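Local coordinates for protein chitinase (Thermococcus chitonophagus, PDB 5XSW) that probably cuts chitin chains from within as an endochitinase, the chain here being the C-terminal portion of the protein, with oligosaccharide bound in a pocket, at residues F151-Y154 with N155-H158; A262-P265 with D266-P269; V431-A434 with Y435-S439; Y451-L454 with T455-R458; R458-M461 with K462-E466. All blocks are in the same frame, centred on the assembly; numbering follows the deposited sequence.

Contact 1. Residues F151-Y154 with N155-H158; sequences FIMY and NPPH
Met153 reaches forward along a loop to lie against Pro156 and Pro157, a worked example of how one flexible thioether can pack on a pair of rigid rings. From CB the side chain leaves with CG turned away from the backbone nitrogen (chi1 -169°), and this swings it beside the carbonyl carbon and so in the direction the chain is taking. CG meets Pro156 first: it sits 3.4 Å from Pro156 CA, tighter than an ordinary carbon-carbon contact, and 3.7 Å from Pro156 CB. One bond further on, Met153 SD comes within 3.9 Å of Pro157 CD, and Met153 CE, after a second bend of the chain, settles 4.0 Å from the same carbon. The side chains of Met153 and Pro157 cross at about a right angle, and every one of these contacts is apolar. Tyr196 of helix 186-199 touches both Met153 and Pro156, which places the contact against that helix.

Tyr154 takes a different course. Its ring lies over CG2 of Ile152, 3.6 Å from the ring plane and above its centre, while its hydroxyl bonds to Glu328 and Arg304 beyond the loop. Asn155, at the surface, is held through its backbone O, bonded by Asn149 ND2.

The chain bends here through an inverse gamma turn centred on Met153, closed by a weak hydrogen bond from Tyr154 N to Ile152 O at 3.0 Å, and the turn leads into a diproline loop segment.

Contact 2. Residues A262-P265 with D266-P269; sequences AYYP and DIFP
Tyr264 and Ile267 place CG and CG1 in the same way, each opposite its own carbonyl carbon (chi1 -74° and -63°), and across one turn of backbone this sets the two side chains next to each other, pointing in the same direction. The extended chi2 of Ile267 then carries CD1 along the tyrosine, to 3.6 Å from Tyr264 CD1, a slanting approach to the ring. The stem of the tyrosine is used as well: Tyr264 CB lies 4.0 Å from Phe268 CD2, and Ile267 CG2 rests over one face of the phenylalanine.

A single carbonyl holds the turn that makes this possible. Phe268 N gives a nearly straight hydrogen bond to Tyr264 O at 3.0 Å, approaching in line with the carbonyl bond. Ile267 N also reaches Tyr264 O at 3.0 Å, but from above the carbonyl plane and along a more bent path (139°). The oxygen also lies near the plane of the Phe268 ring, at its edge. Tyr264 is the first residue to leave helix 254-263, and the five residues to Phe268 form an alpha turn.

Arg415 donates to two more carbonyls of the turn, NE to Pro265 O and NH2 to Phe268 O, while Asp266 OD1 takes bonds from Tyr26 OH and Asn29 N. Chemically, a buried helix exit pays for its polar backbone with shared carbonyl and arginine bonds, and the side chains can remain almost wholly apolar toward one another.

Contact 3. Residues V431-A434 with Y435-S439; sequences VKRA and YDLLS
Lys432 O accepts the backbone N-H of Asp436 at 2.8 Å, a bond only slightly bent (166°). The same aspartate folds its carboxylate back along the helix: with CG beside its own backbone nitrogen (chi1 -72°), OD2 comes within 3.7 Å of Lys432 CG. OD2 is also 3.2 Å from Lys432 O, but both are acceptors and no bond joins them. Lys432 NZ lies 5.7 Å from Asp436 OD2, too far for a salt bridge though the opposite charges may attract weakly, and the extended lysine makes a cation-pi contact with Trp399. With an alanine at Asp436, Lys432 would probably lose a nearby opposite charge one turn on, and its CG a neighbour.

One position further on, Leu437 CD1 lies 4.1 Å from Arg433 NE, the two side chains slanting across each other, while that NE donates to Phe127 O. Ser439 OG closes back on Asp436 O at 2.6 Å.

On the buried side of the helix, Val431 and Ala434 touch helix 449-461, and Val431 and Tyr435 touch helix 399-412. This is the pattern of an amphipathic alpha helix whose apolar side packs on helices 399-412 and 449-461.

Contact 4. Residues Y451-L454 with T455-R458; sequences YDFL and TILR
Phe453 presents a face of its ring to Leu457, one turn later in the same helix. Leu457 CG stands 4.1 Å from the ring centroid, a CH-pi contact, and Leu457 CD1 comes to 3.6 Å from Phe453 CE2. Ile456 approaches at a slant instead, its CG2 lying 4.1 Å from Phe453 CE1. What puts the ring there is the first torsion of Phe453: chi1 near -167° lays CG beside the carbonyl carbon and on toward the next turn. Phe405 of helix 399-412 adds an edge-to-face ring contact.

The guanidinium of Arg458 is the second flat group. Leu454 CB lies above the centre of one face, and Leu454 CD1 is 3.9 Å from Arg458 NH2, so the leucine backs the charged group with hydrocarbon. Its nitrogens have partners beyond the helix: NH2 a salt bridge to Glu197, NH1 a hydrogen bond to Pro159 O.

Backbone bonds hold the spacing, including Leu457 N to Phe453 O at 2.9 Å. Asp452 O takes Ile456 N at 3.2 Å and, weakly, Thr455 N. One water joins Tyr451 O to Thr455 OG1, 2.7 Å from each, tying two polar atoms of a buried helix.

Phe453 and Leu457 thus meet helices 186-199 and 399-412 through carbon, while helix 186-199 also supplies the glutamate that probably balances the charge of the buried arginine, with Leu454 against one face of its guanidinium.

Contact 5. Residues R458-M461 with K462-E466; sequences RVAM and KHWPE
Met461 runs across the face of the Trp464 indole, the two side chains meeting at a slant. Met461 CG is nearly straight above the six-membered ring, 3.9 Å from its centroid and 12° off the normal, a CH-pi contact. SD stands farther out over the same ring at 4.8 Å from the centroid, giving a Met-aromatic contact, and the bend at the last torsion (chi3 77°) folds CE back to 4.1 Å from Trp464 CE3. The methionine thus follows the ring with three atoms in succession.

A type I turn from Met461 to Trp464 brings the ring over: Trp464 N donates to Met461 O at 2.9 Å, from well above the carbonyl plane, as helix 449-461 gives way to loop. His463 N bonds to Ala460 O at 3.0 Å. The imidazole lies edge-on to this end of the helix, His463 CD2 being 3.5 Å from Val459 O, and its NE2 is hydrogen-bonded to Asp430 OD2 of helix 421-439. Lys462 N donates to Arg458 O at 2.9 Å.

Phe414 and Trp198 meet Trp464 edge-to-face. With an alanine at Trp464, Met461 would probably lose the ring face it lies on, and a gap is likely to open beside Phe414 and Trp198.

Chemically, the last carbonyls of the helix are taken up by the N-H groups of the turn, while sulfur and carbon settle on the indole and the histidine is steadied, and perhaps made more basic, by an acid.

How the contacts relate
Four of the five contacts lie within or at the end of a helix, and contact 1 alone is a loop, near the surface and held by thioether-proline packing. Contacts 4 and 5 are consecutive, sharing helix 449-461, and both are buried, yet contact 4 is regular helix and contact 5 its end. Contact 3, on helix 421-439, is partly buried, and its apolar side packs against both: Ile456 CD1 is 4.0 Å from Ala434 CB, and Val431 CG2 is 3.7 Å from Ala460 CB. Contact 2, also buried, ends a different helix. Charged side chains lie loosely near each other on contact 3, while contacts 4 and 5 share an arginine in a salt bridge; methionine packs on prolines at the surface and on an indole inside.

Contact 1. Residues F151-Y154 with N155-H158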
loop_
_atom_site.group_PDB
_atom_site.type_symbol
_atom_site.label_atom_id
_atom_site.label_comp_id
_atom_site.label_asym_id
_atom_site.label_seq_id
_atom_site.Cartn_x
_atom_site.Cartn_y
_atom_site.Cartn_z
ATOM N N PHE A 151 19.459 12.719 5.032
ATOM C CA PHE A 151 18.961 11.556 4.315
ATOM C C PHE A 151 19.856 11.204 3.076
ATOM O O PHE A 151 20.261 10.067 2.887
ATOM C CB PHE A 151 17.495 11.858 3.855
ATOM C CG PHE A 151 16.975 10.918 2.817
ATOM C CD1 PHE A 151 17.061 9.539 3.026
ATOM C CD2 PHE A 151 16.324 11.392 1.692
ATOM C CE1 PHE A 151 16.538 8.647 2.102
ATOM C CE2 PHE A 151 15.833 10.474 0.737
ATOM C CZ PHE A 151 15.943 9.110 0.964
ATOM N N ILE A 152 20.141 12.197 2.233
ATOM C CA ILE A 152 20.939 11.975 0.982
ATOM C C ILE A 152 22.381 12.415 1.227
ATOM O O ILE A 152 22.589 13.473 1.807
ATOM C CB ILE A 152 20.343 12.755 -0.253
ATOM C CG1 ILE A 152 18.921 12.221 -0.592
ATOM C CG2 ILE A 152 21.273 12.671 -1.515
ATOM C CD1 ILE A 152 18.963 10.794 -1.185
ATOM N N MET A 153 23.352 11.627 0.753
ATOM C CA MET A 153 24.744 11.892 1.053
ATOM C C MET A 153 25.294 12.832 -0.054
ATOM O O MET A 153 26.002 12.375 -0.944
ATOM C CB MET A 153 25.566 10.590 1.107
ATOM C CG MET A 153 27.026 10.875 1.721
ATOM S SD MET A 153 26.981 10.994 3.516
ATOM C CE MET A 153 27.190 9.300 4.036
ATOM N N TYR A 154 24.887 14.101 -0.040
ATOM C CA TYR A 154 25.386 15.047 -1.068
ATOM C C TYR A 154 26.896 15.251 -0.920
ATOM O O TYR A 154 27.568 15.436 -1.891
ATOM C CB TYR A 154 24.689 16.403 -0.951
ATOM C CG TYR A 154 23.185 16.354 -1.187
ATOM C CD1 TYR A 154 22.694 16.266 -2.453
ATOM C CD2 TYR A 154 22.279 16.423 -0.101
ATOM C CE1 TYR A 154 21.250 16.218 -2.677
ATOM C CE2 TYR A 154 20.839 16.393 -0.303
ATOM C CZ TYR A 154 20.357 16.292 -1.581
ATOM O OH TYR A 154 18.994 16.269 -1.835
ATOM N N ASN A 155 27.413 15.226 0.304
ATOM C CA ASN A 155 28.852 15.481 0.541
ATOM C C ASN A 155 29.527 14.358 1.367
ATOM O O ASN A 155 29.746 14.488 2.562
ATOM C CB ASN A 155 29.008 16.842 1.257
ATOM C CG ASN A 155 28.331 18.016 0.486
ATOM O OD1 ASN A 155 27.333 18.596 0.956
ATOM N ND2 ASN A 155 28.902 18.397 -0.665
ATOM N N PRO A 156 29.769 13.229 0.739
ATOM C CA PRO A 156 30.259 12.037 1.425
ATOM C C PRO A 156 31.568 12.371 2.126
ATOM O O PRO A 156 32.397 13.144 1.591
ATOM C CB PRO A 156 30.469 11.027 0.289
ATOM C CG PRO A 156 29.842 11.595 -0.881
ATOM C CD PRO A 156 29.640 13.043 -0.711
ATOM N N PRO A 157 31.723 11.877 3.339
ATOM C CA PRO A 157 32.955 12.222 4.049
ATOM C C PRO A 157 34.178 11.505 3.460
ATOM O O PRO A 157 35.288 11.901 3.778
ATOM C CB PRO A 157 32.695 11.722 5.457
ATOM C CG PRO A 157 31.774 10.489 5.237
ATOM C CD PRO A 157 30.851 10.968 4.118
ATOM N N HIS A 158 33.968 10.480 2.640
ATOM C CA HIS A 158 35.089 9.734 2.048
ATOM C C HIS A 158 34.540 9.050 0.818
ATOM O O HIS A 158 33.369 8.670 0.786
ATOM C CB HIS A 158 35.682 8.734 3.044
ATOM C CG HIS A 158 37.041 8.214 2.652
ATOM N ND1 HIS A 158 37.230 7.277 1.665
ATOM C CD2 HIS A 158 38.277 8.541 3.101
ATOM C CE1 HIS A 158 38.522 7.043 1.515
ATOM N NE2 HIS A 158 39.176 7.784 2.392
#

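Contact 2. Residues A262-P265 with D266-P269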
loop_
_atom_site.group_PDB
_atom_site.type_symbol
_atom_site.label_atom_id
_atom_site.label_comp_id
_atom_site.label_asym_id
_atom_site.label_seq_id
_atom_site.Cartn_x
_atom_site.Cartn_y
_atom_site.Cartn_z
ATOM N N ALA A 262 4.562 -2.019 -6.364
ATOM C CA ALA A 262 3.861 -1.602 -7.599
ATOM C C ALA A 262 4.677 -0.540 -8.384
ATOM O O ALA A 262 4.755 -0.559 -9.607
ATOM C CB ALA A 262 2.449 -1.011 -7.262
ATOM N N TYR A 263 5.298 0.368 -7.648
ATOM C CA TYR A 263 6.017 1.492 -8.283
ATOM C C TYR A 263 7.328 1.029 -8.903
ATOM O O TYR A 263 7.865 1.651 -9.839
ATOM C CB TYR A 263 6.320 2.597 -7.269
ATOM C CG TYR A 263 5.139 3.360 -6.726
ATOM C CD1 TYR A 263 3.868 3.213 -7.258
ATOM C CD2 TYR A 263 5.313 4.227 -5.638
ATOM C CE1 TYR A 263 2.770 3.916 -6.726
ATOM C CE2 TYR A 263 4.255 4.957 -5.132
ATOM C CZ TYR A 263 2.990 4.799 -5.685
ATOM O OH TYR A 263 1.977 5.532 -5.138
ATOM N N TYR A 264 7.868 -0.056 -8.372
ATOM C CA TYR A 264 9.201 -0.469 -8.771
ATOM C C TYR A 264 9.253 -1.906 -9.255
ATOM O O TYR A 264 9.916 -2.764 -8.658
ATOM C CB TYR A 264 10.167 -0.248 -7.605
ATOM C CG TYR A 264 10.517 1.221 -7.385
ATOM C CD1 TYR A 264 11.317 1.911 -8.326
ATOM C CD2 TYR A 264 10.071 1.909 -6.266
ATOM C CE1 TYR A 264 11.676 3.260 -8.148
ATOM C CE2 TYR A 264 10.397 3.313 -6.087
ATOM C CZ TYR A 264 11.226 3.945 -7.046
ATOM O OH TYR A 264 11.602 5.240 -6.859
ATOM N N PRO A 265 8.615 -2.168 -10.384
ATOM C CA PRO A 265 8.759 -3.509 -10.978
ATOM C C PRO A 265 10.207 -3.847 -11.324
ATOM O O PRO A 265 10.522 -5.039 -11.349
ATOM C CB PRO A 265 7.883 -3.435 -12.256
ATOM C CG PRO A 265 7.745 -1.988 -12.547
ATOM C CD PRO A 265 7.801 -1.254 -11.211
ATOM N N ASP A 266 11.090 -2.855 -11.558
ATOM C CA ASP A 266 12.493 -3.187 -11.839
ATOM C C ASP A 266 13.238 -3.618 -10.605
ATOM O O ASP A 266 14.248 -4.290 -10.717
ATOM C CB ASP A 266 13.233 -1.992 -12.467
ATOM C CG ASP A 266 12.651 -1.664 -13.844
ATOM O OD1 ASP A 266 12.938 -2.447 -14.781
ATOM O OD2 ASP A 266 11.873 -0.688 -13.973
ATOM N N ILE A 267 12.783 -3.199 -9.426
ATOM C CA ILE A 267 13.503 -3.581 -8.192
ATOM C C ILE A 267 12.902 -4.871 -7.528
ATOM O O ILE A 267 13.639 -5.739 -7.086
ATOM C CB ILE A 267 13.483 -2.416 -7.157
ATOM C CG1 ILE A 267 14.242 -1.201 -7.732
ATOM C CG2 ILE A 267 14.174 -2.836 -5.828
ATOM C CD1 ILE A 267 14.091 0.088 -6.858
ATOM N N PHE A 268 11.578 -4.978 -7.510
ATOM C CA PHE A 268 10.899 -6.073 -6.789
ATOM C C PHE A 268 10.308 -7.096 -7.728
ATOM O O PHE A 268 9.513 -6.719 -8.582
ATOM C CB PHE A 268 9.769 -5.495 -5.928
ATOM C CG PHE A 268 10.251 -4.638 -4.821
ATOM C CD1 PHE A 268 10.746 -5.202 -3.643
ATOM C CD2 PHE A 268 10.216 -3.255 -4.942
ATOM C CE1 PHE A 268 11.197 -4.394 -2.598
ATOM C CE2 PHE A 268 10.672 -2.463 -3.919
ATOM C CZ PHE A 268 11.155 -3.022 -2.739
ATOM N N PRO A 269 10.686 -8.392 -7.563
ATOM C CA PRO A 269 9.951 -9.414 -8.322
ATOM C C PRO A 269 8.513 -9.546 -7.802
ATOM O O PRO A 269 8.222 -9.140 -6.672
ATOM C CB PRO A 269 10.774 -10.698 -8.073
ATOM C CG PRO A 269 11.385 -10.500 -6.665
ATOM C CD PRO A 269 11.648 -8.959 -6.600
#

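Contact 3. Residues V431-A434 with Y435-S439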
loop_
_atom_site.group_PDB
_atom_site.type_symbol
_atom_site.label_atom_id
_atom_site.label_comp_id
_atom_site.label_asym_id
_atom_site.label_seq_id
_atom_site.Cartn_x
_atom_site.Cartn_y
_atom_site.Cartn_z
ATOM N N VAL A 431 33.795 -9.930 -8.792
ATOM C CA VAL A 431 33.680 -9.656 -7.344
ATOM C C VAL A 431 34.658 -10.510 -6.560
ATOM O O VAL A 431 35.357 -10.051 -5.639
ATOM C CB VAL A 431 32.210 -9.936 -6.853
ATOM C CG1 VAL A 431 32.137 -10.027 -5.311
ATOM C CG2 VAL A 431 31.240 -8.862 -7.433
ATOM N N LYS A 432 34.709 -11.800 -6.907
ATOM C CA LYS A 432 35.676 -12.677 -6.196
ATOM C C LYS A 432 37.131 -12.265 -6.423
ATOM O O LYS A 432 37.976 -12.244 -5.478
ATOM C CB LYS A 432 35.498 -14.148 -6.623
ATOM C CG LYS A 432 36.449 -15.066 -5.817
ATOM C CD LYS A 432 36.034 -16.488 -5.851
ATOM C CE LYS A 432 36.818 -17.290 -4.792
ATOM N NZ LYS A 432 36.196 -18.655 -4.719
ATOM N N ARG A 433 37.441 -11.920 -7.678
ATOM C CA ARG A 433 38.810 -11.429 -7.959
ATOM C C ARG A 433 39.107 -10.174 -7.179
ATOM O O ARG A 433 40.192 -10.022 -6.589
ATOM C CB ARG A 433 39.020 -11.168 -9.467
ATOM C CG ARG A 433 40.460 -10.709 -9.783
ATOM C CD ARG A 433 40.717 -10.571 -11.283
ATOM N NE ARG A 433 42.041 -9.990 -11.570
ATOM C CZ ARG A 433 43.161 -10.701 -11.718
ATOM N NH1 ARG A 433 43.130 -12.027 -11.611
ATOM N NH2 ARG A 433 44.309 -10.088 -11.983
ATOM N N ALA A 434 38.132 -9.251 -7.120
ATOM C CA ALA A 434 38.380 -8.038 -6.337
ATOM C C ALA A 434 38.555 -8.356 -4.846
ATOM O O ALA A 434 39.407 -7.790 -4.133
ATOM C CB ALA A 434 37.185 -6.994 -6.566
ATOM N N TYR A 435 37.695 -9.239 -4.349
ATOM C CA TYR A 435 37.854 -9.674 -2.953
ATOM C C TYR A 435 39.314 -10.229 -2.686
ATOM O O TYR A 435 40.015 -9.846 -1.734
ATOM C CB TYR A 435 36.802 -10.739 -2.635
ATOM C CG TYR A 435 37.095 -11.445 -1.352
ATOM C CD1 TYR A 435 36.604 -10.940 -0.135
ATOM C CD2 TYR A 435 37.919 -12.594 -1.333
ATOM C CE1 TYR A 435 36.901 -11.550 1.061
ATOM C CE2 TYR A 435 38.237 -13.202 -0.137
ATOM C CZ TYR A 435 37.725 -12.681 1.051
ATOM O OH TYR A 435 38.011 -13.286 2.251
ATOM N N ASP A 436 39.735 -11.124 -3.567
ATOM C CA ASP A 436 41.089 -11.745 -3.461
ATOM C C ASP A 436 42.183 -10.671 -3.429
ATOM O O ASP A 436 43.008 -10.657 -2.504
ATOM C CB ASP A 436 41.306 -12.733 -4.620
ATOM C CG ASP A 436 40.487 -13.990 -4.473
ATOM O OD1 ASP A 436 40.172 -14.317 -3.304
ATOM O OD2 ASP A 436 40.147 -14.632 -5.509
ATOM N N LEU A 437 42.155 -9.709 -4.362
ATOM C CA LEU A 437 43.189 -8.676 -4.342
ATOM C C LEU A 437 43.142 -7.786 -3.138
ATOM O O LEU A 437 44.175 -7.377 -2.570
ATOM C CB LEU A 437 43.109 -7.804 -5.622
ATOM C CG LEU A 437 43.255 -8.668 -6.887
ATOM C CD1 LEU A 437 42.992 -7.897 -8.221
ATOM C CD2 LEU A 437 44.661 -9.337 -6.893
ATOM N N LEU A 438 41.931 -7.413 -2.742
ATOM C CA LEU A 438 41.805 -6.510 -1.589
ATOM C C LEU A 438 42.119 -7.218 -0.305
ATOM O O LEU A 438 42.590 -6.590 0.648
ATOM C CB LEU A 438 40.373 -5.899 -1.531
ATOM C CG LEU A 438 40.058 -4.957 -2.697
ATOM C CD1 LEU A 438 38.548 -4.496 -2.656
ATOM C CD2 LEU A 438 40.984 -3.733 -2.703
ATOM N N SER A 439 41.892 -8.523 -0.268
ATOM C CA SER A 439 42.183 -9.260 1.004
ATOM C C SER A 439 43.665 -9.227 1.401
ATOM O O SER A 439 43.993 -9.314 2.582
ATOM C CB SER A 439 41.736 -10.713 0.917
ATOM O OG SER A 439 42.450 -11.496 -0.062
#

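Contact 4. Residues Y451-L454 with T455-R458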
loop_
_atom_site.group_PDB
_atom_site.type_symbol
_atom_site.label_atom_id
_atom_site.label_comp_id
_atom_site.label_asym_id
_atom_site.label_seq_id
_atom_site.Cartn_x
_atom_site.Cartn_y
_atom_site.Cartn_z
ATOM N N TYR A 451 36.681 -0.275 4.828
ATOM C CA TYR A 451 37.643 0.179 3.799
ATOM C C TYR A 451 37.378 -0.391 2.419
ATOM O O TYR A 451 37.639 0.268 1.404
ATOM C CB TYR A 451 39.081 -0.152 4.265
ATOM C CG TYR A 451 39.484 0.649 5.484
ATOM C CD1 TYR A 451 39.845 1.978 5.379
ATOM C CD2 TYR A 451 39.390 0.091 6.746
ATOM C CE1 TYR A 451 40.176 2.717 6.510
ATOM C CE2 TYR A 451 39.716 0.819 7.877
ATOM C CZ TYR A 451 40.100 2.122 7.753
ATOM O OH TYR A 451 40.422 2.818 8.903
ATOM N N ASP A 452 36.864 -1.622 2.351
ATOM C CA ASP A 452 36.766 -2.313 1.077
ATOM C C ASP A 452 35.367 -2.498 0.496
ATOM O O ASP A 452 35.224 -2.765 -0.699
ATOM C CB ASP A 452 37.371 -3.714 1.210
ATOM C CG ASP A 452 38.835 -3.675 1.584
ATOM O OD1 ASP A 452 39.589 -2.902 0.937
ATOM O OD2 ASP A 452 39.212 -4.395 2.522
ATOM N N PHE A 453 34.330 -2.518 1.329
ATOM C CA PHE A 453 33.079 -3.036 0.763
ATOM C C PHE A 453 32.443 -2.125 -0.319
ATOM O O PHE A 453 31.812 -2.624 -1.257
ATOM C CB PHE A 453 32.035 -3.362 1.900
ATOM C CG PHE A 453 30.860 -4.176 1.385
ATOM C CD1 PHE A 453 31.056 -5.438 0.880
ATOM C CD2 PHE A 453 29.557 -3.652 1.395
ATOM C CE1 PHE A 453 29.985 -6.202 0.349
ATOM C CE2 PHE A 453 28.479 -4.381 0.897
ATOM C CZ PHE A 453 28.679 -5.658 0.368
ATOM N N LEU A 454 32.606 -0.794 -0.240
ATOM C CA LEU A 454 32.079 0.021 -1.334
ATOM C C LEU A 454 32.746 -0.311 -2.674
ATOM O O LEU A 454 32.096 -0.299 -3.729
ATOM C CB LEU A 454 32.267 1.522 -1.078
ATOM C CG LEU A 454 31.315 2.142 -0.044
ATOM C CD1 LEU A 454 31.580 3.682 0.102
ATOM C CD2 LEU A 454 29.842 1.862 -0.504
ATOM N N THR A 455 34.033 -0.643 -2.617
ATOM C CA THR A 455 34.747 -0.986 -3.884
ATOM C C THR A 455 34.207 -2.319 -4.442
ATOM O O THR A 455 33.944 -2.461 -5.638
ATOM C CB THR A 455 36.277 -1.002 -3.626
ATOM O OG1 THR A 455 36.706 0.334 -3.314
ATOM C CG2 THR A 455 37.025 -1.455 -4.924
ATOM N N ILE A 456 33.928 -3.277 -3.541
ATOM C CA ILE A 456 33.299 -4.533 -3.944
ATOM C C ILE A 456 31.943 -4.282 -4.597
ATOM O O ILE A 456 31.600 -4.835 -5.669
ATOM C CB ILE A 456 33.097 -5.486 -2.736
ATOM C CG1 ILE A 456 34.438 -5.966 -2.141
ATOM C CG2 ILE A 456 32.123 -6.635 -3.154
ATOM C CD1 ILE A 456 35.241 -6.974 -3.084
ATOM N N LEU A 457 31.132 -3.450 -3.948
ATOM C CA LEU A 457 29.833 -3.079 -4.565
ATOM C C LEU A 457 29.970 -2.446 -5.980
ATOM O O LEU A 457 29.201 -2.772 -6.910
ATOM C CB LEU A 457 29.075 -2.107 -3.651
ATOM C CG LEU A 457 28.487 -2.746 -2.348
ATOM C CD1 LEU A 457 27.761 -1.696 -1.461
ATOM C CD2 LEU A 457 27.540 -3.926 -2.696
ATOM N N ARG A 458 30.951 -1.573 -6.133
ATOM C CA ARG A 458 31.160 -0.878 -7.421
ATOM C C ARG A 458 31.589 -1.850 -8.490
ATOM O O ARG A 458 31.104 -1.791 -9.632
ATOM C CB ARG A 458 32.221 0.236 -7.254
ATOM C CG ARG A 458 31.616 1.420 -6.529
ATOM C CD ARG A 458 32.559 2.549 -6.196
ATOM N NE ARG A 458 31.864 3.442 -5.276
ATOM C CZ ARG A 458 32.460 4.214 -4.394
ATOM N NH1 ARG A 458 33.780 4.240 -4.310
ATOM N NH2 ARG A 458 31.738 4.938 -3.559
HETATM O O HOH W 1 36.014 0.639 -0.688
#

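Contact 5. Residues R458-M461 with K462-E466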
loop_
_atom_site.group_PDB
_atom_site.type_symbol
_atom_site.label_atom_id
_atom_site.label_comp_id
_atom_site.label_asym_id
_atom_site.label_seq_id
_atom_site.Cartn_x
_atom_site.Cartn_y
_atom_site.Cartn_z
ATOM N N ARG A 458 30.951 -1.573 -6.133
ATOM C CA ARG A 458 31.160 -0.878 -7.421
ATOM C C ARG A 458 31.589 -1.850 -8.490
ATOM O O ARG A 458 31.104 -1.791 -9.632
ATOM C CB ARG A 458 32.221 0.236 -7.254
ATOM C CG ARG A 458 31.616 1.420 -6.529
ATOM C CD ARG A 458 32.559 2.549 -6.196
ATOM N NE ARG A 458 31.864 3.442 -5.276
ATOM C CZ ARG A 458 32.460 4.214 -4.394
ATOM N NH1 ARG A 458 33.780 4.240 -4.310
ATOM N NH2 ARG A 458 31.738 4.938 -3.559
ATOM N N VAL A 459 32.459 -2.790 -8.106
ATOM C CA VAL A 459 32.814 -3.853 -9.040
ATOM C C VAL A 459 31.600 -4.613 -9.449
ATOM O O VAL A 459 31.362 -4.811 -10.651
ATOM C CB VAL A 459 33.849 -4.789 -8.433
ATOM C CG1 VAL A 459 33.950 -6.065 -9.255
ATOM C CG2 VAL A 459 35.179 -4.044 -8.379
ATOM N N ALA A 460 30.781 -5.024 -8.479
ATOM C CA ALA A 460 29.546 -5.730 -8.869
ATOM C C ALA A 460 28.677 -4.868 -9.768
ATOM O O ALA A 460 28.110 -5.355 -10.764
ATOM C CB ALA A 460 28.732 -6.154 -7.593
ATOM N N MET A 461 28.534 -3.587 -9.400
ATOM C CA MET A 461 27.575 -2.737 -10.121
ATOM C C MET A 461 27.987 -2.337 -11.526
ATOM O O MET A 461 27.140 -1.898 -12.340
ATOM C CB MET A 461 27.273 -1.456 -9.290
ATOM C CG MET A 461 26.488 -1.870 -7.999
ATOM S SD MET A 461 26.211 -0.475 -6.893
ATOM C CE MET A 461 24.864 0.354 -7.726
ATOM N N LYS A 462 29.276 -2.502 -11.829
ATOM C CA LYS A 462 29.739 -2.341 -13.216
ATOM C C LYS A 462 28.958 -3.284 -14.099
ATOM O O LYS A 462 28.802 -3.045 -15.268
ATOM C CB LYS A 462 31.247 -2.634 -13.332
ATOM C CG LYS A 462 32.172 -1.558 -12.764
ATOM C CD LYS A 462 32.192 -0.363 -13.814
ATOM C CE LYS A 462 33.132 0.782 -13.438
ATOM N NZ LYS A 462 32.973 1.963 -14.391
ATOM N N HIS A 463 28.478 -4.390 -13.568
ATOM C CA HIS A 463 27.692 -5.331 -14.350
ATOM C C HIS A 463 26.181 -5.140 -14.284
ATOM O O HIS A 463 25.450 -5.867 -14.875
ATOM C CB HIS A 463 28.028 -6.768 -13.986
ATOM C CG HIS A 463 29.461 -7.118 -14.169
ATOM N ND1 HIS A 463 29.903 -7.911 -15.195
ATOM C CD2 HIS A 463 30.553 -6.779 -13.461
ATOM C CE1 HIS A 463 31.205 -8.046 -15.109
ATOM N NE2 HIS A 463 31.624 -7.367 -14.067
ATOM N N TRP A 464 25.693 -4.121 -13.536
ATOM C CA TRP A 464 24.248 -3.924 -13.398
ATOM C C TRP A 464 23.671 -3.070 -14.539
ATOM O O TRP A 464 24.358 -2.222 -15.099
ATOM C CB TRP A 464 23.949 -3.287 -12.030
ATOM C CG TRP A 464 24.161 -4.209 -10.844
ATOM C CD1 TRP A 464 24.882 -5.373 -10.813
ATOM C CD2 TRP A 464 23.658 -4.016 -9.510
ATOM N NE1 TRP A 464 24.867 -5.911 -9.545
ATOM C CE2 TRP A 464 24.111 -5.099 -8.729
ATOM C CE3 TRP A 464 22.869 -3.017 -8.899
ATOM C CZ2 TRP A 464 23.800 -5.227 -7.363
ATOM C CZ3 TRP A 464 22.559 -3.143 -7.549
ATOM C CH2 TRP A 464 23.033 -4.233 -6.792
ATOM N N PRO A 465 22.396 -3.284 -14.889
ATOM C CA PRO A 465 21.776 -2.465 -15.937
ATOM C C PRO A 465 21.878 -0.964 -15.621
ATOM O O PRO A 465 21.817 -0.581 -14.440
ATOM C CB PRO A 465 20.309 -2.902 -15.924
ATOM C CG PRO A 465 20.231 -4.080 -15.064
ATOM C CD PRO A 465 21.432 -4.154 -14.198
ATOM N N GLU A 466 22.058 -0.150 -16.663
ATOM C CA GLU A 466 22.122 1.302 -16.555
ATOM C C GLU A 466 20.834 1.896 -17.108
ATOM O O GLU A 466 20.236 1.322 -18.024
ATOM C CB GLU A 466 23.342 1.842 -17.315
ATOM C CG GLU A 466 24.685 1.435 -16.690
ATOM C CD GLU A 466 25.102 2.379 -15.577
ATOM O OE1 GLU A 466 24.266 3.206 -15.148
ATOM O OE2 GLU A 466 26.281 2.332 -15.157
#